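Local structure of VP1 (Merkel cell polyomavirus, 4FMH) at residues Trp45-Asp51 with Phe261-Thr265; Gly162-Ile166 with Asn194-Trp200. The protein forms the pentameric units of the polyomavirus capsid, and the jelly-roll part modelled here binds sialylated glycans such as the disialyllactose of this complex. All coordinates share one frame; numbering follows the deposited sequence.

Contact 1: residues Trp45-Asp51 with Phe261-Thr265; sequences WYTYTYD and FLFKT. With SIA (N-acetyl-alpha-neuraminic acid), chain U.
Leu262, near the end of strand 250-263, meets the loop 45-51 with one methyl. Its CD2 lies at the edge of the Trp45 indole, near its plane, 3.6 Å from Trp45 CZ3. CD2 of Leu262 is also 3.9 Å from Tyr48 CE1. With CG anti to the backbone N, chi1 (-178°) carries the branch toward the loop, where CD2 sits in the corner beside the two rings. Tyr48 in turn has CZ3 of Trp45 above the centre of its ring, and its hydroxyl is hydrogen-bonded to Leu149 O of a neighbouring subunit. A type II beta turn from Trp45 to Tyr48, closed by Tyr48 N to Trp45 O, brings these two rings together. Trp45, Tyr50, Asp51 and Lys264 belong to the sialic acid site of VP1, built where a loop between strands 11-28 and 71-76 of the jelly roll passes the end of a core strand. Beyond that strand, Lys264 runs extended from CG to its ammonium, so CE and NZ reach into the pocket. Lys264 CE is 3.6 Å from Trp45 CH2, and NZ stands over that ring in a cation-pi contact, 4.1 Å from the centroid of the six-membered ring. NZ also forms a salt bridge of 2.6 Å with Asp51 OD2, on the syn side and 16° out of the carboxylate plane. Lys264 NZ bonds O4 of the sialic acid at 3.0 Å. It also bonds a water that donates to Thr49 O and lies over the same face of the indole. The second carboxylate oxygen, Asp51 OD1, accepts from N5 of the sugar (2.8 Å, 163° at the hydrogen), while Trp45 NE1 makes a weak bond to the acetamide O10. The acetamide methyl C11 rests 3.7 Å from Tyr50 CD1, and Ser266 and Lys268 bind the sugar as well.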
loop_
_atom_site.group_PDB
_atom_site.type_symbol
_atom_site.label_atom_id
_atom_site.label_comp_id
_atom_site.label_asym_id
_atom_site.label_seq_id
_atom_site.Cartn_x
_atom_site.Cartn_y
_atom_site.Cartn_z
ATOM N N TRP B 45 -26.665 -10.205 19.497
ATOM C CA TRP B 45 -26.043 -9.984 18.198
ATOM C C TRP B 45 -25.975 -8.502 17.792
ATOM O O TRP B 45 -25.727 -8.180 16.633
ATOM C CB TRP B 45 -26.708 -10.848 17.121
ATOM C CG TRP B 45 -26.317 -12.307 17.232
ATOM C CD1 TRP B 45 -27.150 -13.366 17.446
ATOM C CD2 TRP B 45 -24.989 -12.844 17.172
ATOM N NE1 TRP B 45 -26.423 -14.539 17.501
ATOM C CE2 TRP B 45 -25.096 -14.245 17.337
ATOM C CE3 TRP B 45 -23.719 -12.279 16.976
ATOM C CZ2 TRP B 45 -23.978 -15.090 17.317
ATOM C CZ3 TRP B 45 -22.609 -13.118 16.964
ATOM C CH2 TRP B 45 -22.748 -14.511 17.129
ATOM N N TYR B 46 -26.186 -7.616 18.763
ATOM C CA TYR B 46 -26.009 -6.178 18.576
ATOM C C TYR B 46 -24.609 -5.880 18.031
ATOM O O TYR B 46 -23.609 -6.346 18.580
ATOM C CB TYR B 46 -26.227 -5.468 19.909
ATOM C CG TYR B 46 -25.961 -3.987 19.923
ATOM C CD1 TYR B 46 -26.658 -3.117 19.076
ATOM C CD2 TYR B 46 -25.043 -3.445 20.822
ATOM C CE1 TYR B 46 -26.424 -1.741 19.111
ATOM C CE2 TYR B 46 -24.801 -2.080 20.863
ATOM C CZ TYR B 46 -25.493 -1.236 20.006
ATOM O OH TYR B 46 -25.249 0.113 20.055
ATOM N N THR B 47 -24.577 -5.089 16.959
ATOM C CA THR B 47 -23.370 -4.729 16.171
ATOM C C THR B 47 -22.966 -5.789 15.141
ATOM O O THR B 47 -21.904 -5.685 14.518
ATOM C CB THR B 47 -22.136 -4.238 17.024
ATOM O OG1 THR B 47 -21.445 -5.358 17.591
ATOM C CG2 THR B 47 -22.558 -3.262 18.122
ATOM N N TYR B 48 -23.833 -6.781 14.952
ATOM C CA TYR B 48 -23.647 -7.821 13.940
ATOM C C TYR B 48 -24.893 -7.968 13.059
ATOM O O TYR B 48 -25.974 -7.434 13.372
ATOM C CB TYR B 48 -23.350 -9.184 14.591
ATOM C CG TYR B 48 -22.101 -9.248 15.432
ATOM C CD1 TYR B 48 -20.896 -9.709 14.888
ATOM C CD2 TYR B 48 -22.121 -8.874 16.783
ATOM C CE1 TYR B 48 -19.740 -9.778 15.658
ATOM C CE2 TYR B 48 -20.966 -8.948 17.565
ATOM C CZ TYR B 48 -19.785 -9.396 16.988
ATOM O OH TYR B 48 -18.643 -9.466 17.746
ATOM N N THR B 49 -24.729 -8.693 11.959
ATOM C CA THR B 49 -25.847 -9.186 11.172
ATOM C C THR B 49 -26.211 -10.564 11.727
ATOM O O THR B 49 -25.574 -11.051 12.672
ATOM C CB THR B 49 -25.478 -9.353 9.675
ATOM O OG1 THR B 49 -24.425 -10.320 9.541
ATOM C CG2 THR B 49 -25.043 -8.032 9.058
ATOM N N TYR B 50 -27.234 -11.190 11.148
ATOM C CA TYR B 50 -27.408 -12.633 11.302
ATOM C C TYR B 50 -26.498 -13.332 10.285
ATOM O O TYR B 50 -25.557 -12.723 9.766
ATOM C CB TYR B 50 -28.882 -13.052 11.133
ATOM C CG TYR B 50 -29.770 -12.772 12.334
ATOM C CD1 TYR B 50 -29.254 -12.209 13.508
ATOM C CD2 TYR B 50 -31.124 -13.115 12.311
ATOM C CE1 TYR B 50 -30.068 -11.974 14.611
ATOM C CE2 TYR B 50 -31.946 -12.884 13.406
ATOM C CZ TYR B 50 -31.414 -12.311 14.551
ATOM O OH TYR B 50 -32.229 -12.083 15.634
ATOM N N ASP B 51 -26.766 -14.596 9.989
ATOM C CA ASP B 51 -25.893 -15.337 9.083
ATOM C C ASP B 51 -26.195 -15.025 7.625
ATOM O O ASP B 51 -27.333 -15.149 7.167
ATOM C CB ASP B 51 -25.962 -16.837 9.380
ATOM C CG ASP B 51 -25.574 -17.157 10.810
ATOM O OD1 ASP B 51 -26.234 -18.019 11.429
ATOM O OD2 ASP B 51 -24.616 -16.531 11.325
ATOM N N PHE B 261 -16.059 -10.072 8.795
ATOM C CA PHE B 261 -16.912 -11.190 9.182
ATOM C C PHE B 261 -16.475 -11.817 10.494
ATOM O O PHE B 261 -15.275 -11.964 10.752
ATOM C CB PHE B 261 -16.868 -12.311 8.137
ATOM C CG PHE B 261 -17.437 -11.944 6.798
ATOM C CD1 PHE B 261 -18.812 -11.873 6.603
ATOM C CD2 PHE B 261 -16.586 -11.718 5.711
ATOM C CE1 PHE B 261 -19.339 -11.560 5.344
ATOM C CE2 PHE B 261 -17.106 -11.407 4.450
ATOM C CZ PHE B 261 -18.487 -11.325 4.277
ATOM N N LEU B 262 -17.464 -12.204 11.302
ATOM C CA LEU B 262 -17.256 -13.160 12.374
ATOM C C LEU B 262 -17.460 -14.542 11.763
ATOM O O LEU B 262 -18.540 -14.849 11.238
ATOM C CB LEU B 262 -18.246 -12.930 13.516
ATOM C CG LEU B 262 -18.116 -13.835 14.755
ATOM C CD1 LEU B 262 -16.801 -13.597 15.510
ATOM C CD2 LEU B 262 -19.314 -13.662 15.677
ATOM N N PHE B 263 -16.413 -15.353 11.801
ATOM C CA PHE B 263 -16.444 -16.702 11.238
ATOM C C PHE B 263 -16.819 -17.697 12.318
ATOM O O PHE B 263 -16.063 -17.894 13.271
ATOM C CB PHE B 263 -15.066 -17.062 10.680
ATOM C CG PHE B 263 -14.730 -16.352 9.393
ATOM C CD1 PHE B 263 -14.199 -15.071 9.407
ATOM C CD2 PHE B 263 -14.946 -16.974 8.174
ATOM C CE1 PHE B 263 -13.885 -14.408 8.212
ATOM C CE2 PHE B 263 -14.637 -16.322 6.969
ATOM C CZ PHE B 263 -14.109 -15.035 6.994
ATOM N N LYS B 264 -17.984 -18.316 12.161
ATOM C CA LYS B 264 -18.508 -19.244 13.160
ATOM C C LYS B 264 -18.129 -20.691 12.819
ATOM O O LYS B 264 -17.987 -21.036 11.648
ATOM C CB LYS B 264 -20.029 -19.097 13.273
ATOM C CG LYS B 264 -20.484 -17.670 13.576
ATOM C CD LYS B 264 -21.999 -17.555 13.546
ATOM C CE LYS B 264 -22.437 -16.149 13.940
ATOM N NZ LYS B 264 -23.898 -15.941 13.731
ATOM N N THR B 265 -17.972 -21.518 13.854
ATOM C CA THR B 265 -17.547 -22.918 13.720
ATOM C C THR B 265 -18.230 -23.684 12.578
ATOM O O THR B 265 -17.571 -24.389 11.823
ATOM C CB THR B 265 -17.759 -23.692 15.055
ATOM O OG1 THR B 265 -17.192 -22.944 16.137
ATOM C CG2 THR B 265 -17.104 -25.088 15.012
HETATM C C1 SIA U . -24.801 -22.005 13.569
HETATM C C2 SIA U . -25.447 -21.717 14.926
HETATM C C3 SIA U . -24.751 -20.503 15.570
HETATM C C4 SIA U . -25.142 -19.151 14.962
HETATM C C5 SIA U . -26.659 -19.004 14.859
HETATM C C6 SIA U . -27.311 -20.222 14.192
HETATM C C7 SIA U . -28.845 -20.112 14.268
HETATM C C8 SIA U . -29.603 -21.034 13.302
HETATM C C9 SIA U . -29.621 -22.497 13.736
HETATM C C10 SIA U . -27.625 -16.751 14.699
HETATM C C11 SIA U . -27.827 -15.558 13.819
HETATM N N5 SIA U . -26.953 -17.768 14.149
HETATM O O1A SIA U . -23.583 -21.749 13.408
HETATM O O1B SIA U . -25.488 -22.506 12.645
HETATM O O4 SIA U . -24.632 -18.066 15.759
HETATM O O6 SIA U . -26.864 -21.455 14.796
HETATM O O7 SIA U . -29.280 -20.319 15.619
HETATM O O8 SIA U . -30.963 -20.594 13.160
HETATM O O9 SIA U . -28.612 -23.191 13.000
HETATM O O10 SIA U . -28.058 -16.778 15.839
HETATM O O HOH W 1 -25.021 -13.343 14.031
#

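Contact 2: residues Gly162-Ile166 with Asn194-Trp200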
loop_
_atom_site.group_PDB
_atom_site.type_symbol
_atom_site.label_atom_id
_atom_site.label_comp_id
_atom_site.label_asym_id
_atom_site.label_seq_id
_atom_site.Cartn_x
_atom_site.Cartn_y
_atom_site.Cartn_z
ATOM N N GLY B 162 -39.922 -2.768 7.304
ATOM C CA GLY B 162 -38.635 -2.920 6.618
ATOM C C GLY B 162 -37.861 -1.622 6.454
ATOM O O GLY B 162 -38.333 -0.558 6.850
ATOM N N PRO B 163 -36.659 -1.699 5.861
ATOM C CA PRO B 163 -35.870 -0.496 5.603
ATOM C C PRO B 163 -36.400 0.276 4.391
ATOM O O PRO B 163 -37.271 -0.217 3.680
ATOM C CB PRO B 163 -34.485 -1.063 5.292
ATOM C CG PRO B 163 -34.767 -2.371 4.658
ATOM C CD PRO B 163 -35.987 -2.914 5.362
ATOM N N ILE B 164 -35.871 1.474 4.163
ATOM C CA ILE B 164 -36.198 2.234 2.962
ATOM C C ILE B 164 -35.266 1.813 1.829
ATOM O O ILE B 164 -34.052 1.928 1.946
ATOM C CB ILE B 164 -36.117 3.759 3.206
ATOM C CG1 ILE B 164 -37.210 4.185 4.197
ATOM C CG2 ILE B 164 -36.265 4.533 1.880
ATOM C CD1 ILE B 164 -36.836 5.368 5.042
ATOM N N THR B 165 -35.847 1.316 0.739
ATOM C CA THR B 165 -35.068 0.895 -0.426
ATOM C C THR B 165 -35.626 1.545 -1.697
ATOM O O THR B 165 -36.495 2.413 -1.618
ATOM C CB THR B 165 -35.010 -0.654 -0.559
ATOM O OG1 THR B 165 -36.330 -1.174 -0.753
ATOM C CG2 THR B 165 -34.390 -1.296 0.693
ATOM N N ILE B 166 -35.110 1.144 -2.857
ATOM C CA ILE B 166 -35.466 1.783 -4.122
ATOM C C ILE B 166 -36.962 1.658 -4.434
ATOM O O ILE B 166 -37.595 2.629 -4.860
ATOM C CB ILE B 166 -34.591 1.271 -5.301
ATOM C CG1 ILE B 166 -33.112 1.626 -5.061
ATOM C CG2 ILE B 166 -35.069 1.863 -6.632
ATOM C CD1 ILE B 166 -32.156 1.209 -6.200
ATOM N N ASN B 194 -31.946 2.741 8.818
ATOM C CA ASN B 194 -33.027 2.386 7.888
ATOM C C ASN B 194 -32.713 2.431 6.392
ATOM O O ASN B 194 -33.548 2.043 5.568
ATOM C CB ASN B 194 -34.278 3.220 8.171
ATOM C CG ASN B 194 -35.313 2.452 8.953
ATOM O OD1 ASN B 194 -36.127 1.719 8.379
ATOM N ND2 ASN B 194 -35.293 2.610 10.276
ATOM N N TYR B 195 -31.523 2.902 6.041
ATOM C CA TYR B 195 -31.122 2.962 4.648
ATOM C C TYR B 195 -29.987 1.962 4.456
ATOM O O TYR B 195 -28.877 2.204 4.932
ATOM C CB TYR B 195 -30.681 4.381 4.277
ATOM C CG TYR B 195 -31.833 5.360 4.186
ATOM C CD1 TYR B 195 -32.278 6.055 5.309
ATOM C CD2 TYR B 195 -32.481 5.582 2.973
ATOM C CE1 TYR B 195 -33.345 6.954 5.227
ATOM C CE2 TYR B 195 -33.547 6.475 2.874
ATOM C CZ TYR B 195 -33.973 7.155 4.006
ATOM O OH TYR B 195 -35.025 8.036 3.915
ATOM N N PRO B 196 -30.273 0.813 3.803
ATOM C CA PRO B 196 -29.231 -0.215 3.673
ATOM C C PRO B 196 -28.050 0.245 2.827
ATOM O O PRO B 196 -28.221 0.863 1.772
ATOM C CB PRO B 196 -29.953 -1.385 2.991
ATOM C CG PRO B 196 -31.427 -1.163 3.301
ATOM C CD PRO B 196 -31.571 0.348 3.280
ATOM N N ILE B 197 -26.859 -0.068 3.316
ATOM C CA ILE B 197 -25.621 0.228 2.627
ATOM C C ILE B 197 -25.561 -0.421 1.234
ATOM O O ILE B 197 -25.107 0.215 0.273
ATOM C CB ILE B 197 -24.424 -0.183 3.506
ATOM C CG1 ILE B 197 -24.398 0.679 4.782
ATOM C CG2 ILE B 197 -23.097 -0.103 2.729
ATOM C CD1 ILE B 197 -23.594 0.062 5.938
ATOM N N GLU B 198 -26.042 -1.663 1.115
ATOM C CA GLU B 198 -25.984 -2.380 -0.166
ATOM C C GLU B 198 -26.963 -1.821 -1.209
ATOM O O GLU B 198 -26.947 -2.228 -2.373
ATOM C CB GLU B 198 -26.195 -3.891 0.027
ATOM C CG GLU B 198 -27.666 -4.320 0.204
ATOM C CD GLU B 198 -27.828 -5.840 0.169
ATOM O OE1 GLU B 198 -27.053 -6.533 0.858
ATOM O OE2 GLU B 198 -28.729 -6.338 -0.543
ATOM N N VAL B 199 -27.808 -0.885 -0.788
ATOM C CA VAL B 199 -28.766 -0.269 -1.698
ATOM C C VAL B 199 -28.387 1.175 -2.044
ATOM O O VAL B 199 -28.612 1.622 -3.169
ATOM C CB VAL B 199 -30.199 -0.285 -1.112
ATOM C CG1 VAL B 199 -31.162 0.455 -2.035
ATOM C CG2 VAL B 199 -30.671 -1.714 -0.876
ATOM N N TRP B 200 -27.827 1.892 -1.068
ATOM C CA TRP B 200 -27.656 3.351 -1.155
ATOM C C TRP B 200 -26.203 3.781 -1.015
ATOM O O TRP B 200 -25.480 3.301 -0.132
ATOM C CB TRP B 200 -28.458 4.047 -0.053
ATOM C CG TRP B 200 -29.932 3.791 -0.080
ATOM C CD1 TRP B 200 -30.639 2.993 0.768
ATOM C CD2 TRP B 200 -30.883 4.343 -1.000
ATOM N NE1 TRP B 200 -31.972 3.003 0.431
ATOM C CE2 TRP B 200 -32.151 3.831 -0.645
ATOM C CE3 TRP B 200 -30.787 5.227 -2.085
ATOM C CZ2 TRP B 200 -33.324 4.173 -1.337
ATOM C CZ3 TRP B 200 -31.949 5.558 -2.780
ATOM C CH2 TRP B 200 -33.200 5.026 -2.402
#
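Ile164 is held by two hydrogen bonds, one through its N-H and one through its carbonyl. The N-H gives a 2.8 Å bond from Ile164 N to Asn194 O, meeting that carbonyl nearly head-on at a C=O...N angle of 165°. Ile164 O accepts from Trp200 NE1, also at 2.8 Å; the bond is straight at the hydrogen (166°) and stays close to the indole plane, although the donor is tilted from the plane of the Ile164 carbonyl. The isoleucine side chain then lies alongside Tyr195, both pointing the same way. CB sits over the phenol face in a CH-pi contact, and Ile164 CG2 approaches Tyr195 CE2 to 3.5 Å. An extended second torsion (chi2 150°), together with a chi1 that sets CG1 anti to the carbonyl carbon, carries CD1 on to the CZ end of the ring.

Around this centre, the two prolines cross at about a right angle, Pro163 CB 3.7 Å from Pro196 CG, and Thr165 CG2 lies against the same CG. Ile166, the first residue of helix 166-170, puts CG1 3.8 Å from Val199 CG1. The Trp200 indole is clasped by its own segment: Tyr195 CD2 lies over one face and Val199 CG1 over the opposite one, which probably helps hold the orientation of NE1. Pro196 O accepts from both Val199 N and Trp200 N, holding the chain in a tight bend before the strand.

Further out, the Tyr195 hydroxyl is bonded to Asp190, and Trp200 O to Tyr70 and to Ser105 of a second neighbouring subunit. Two loops beside the small antiparallel sheet 142-146, 186-189 and 200-202 are thus pinned together, part of the long insertion between jelly-roll strands 131-138 and 210-217, consistent with the EF loop of polyomavirus VP1.

How the contacts relate
From the N terminus, the chain leaves strand 11-28 and enters the loop holding Trp45-Asp51, the first half of contact 1. It then runs through several strands to Gly162-Ile166, just ahead of helix 166-170, and contact 2 closes a short loop when Asn194-Trp200 returns. Only after that does strand 250-263 bring Phe261-Thr265 back to Trp45-Asp51, so the small closure falls wholly within the large one. Contact 1 ties an early loop to a main-sheet strand; contact 2 joins loops beside the three-stranded sheet. Their nearest atoms are about 9 Å apart. Both reach the neighbouring subunit of Ser105, not that of Leu149, contact 1 through Phe261 and Phe263.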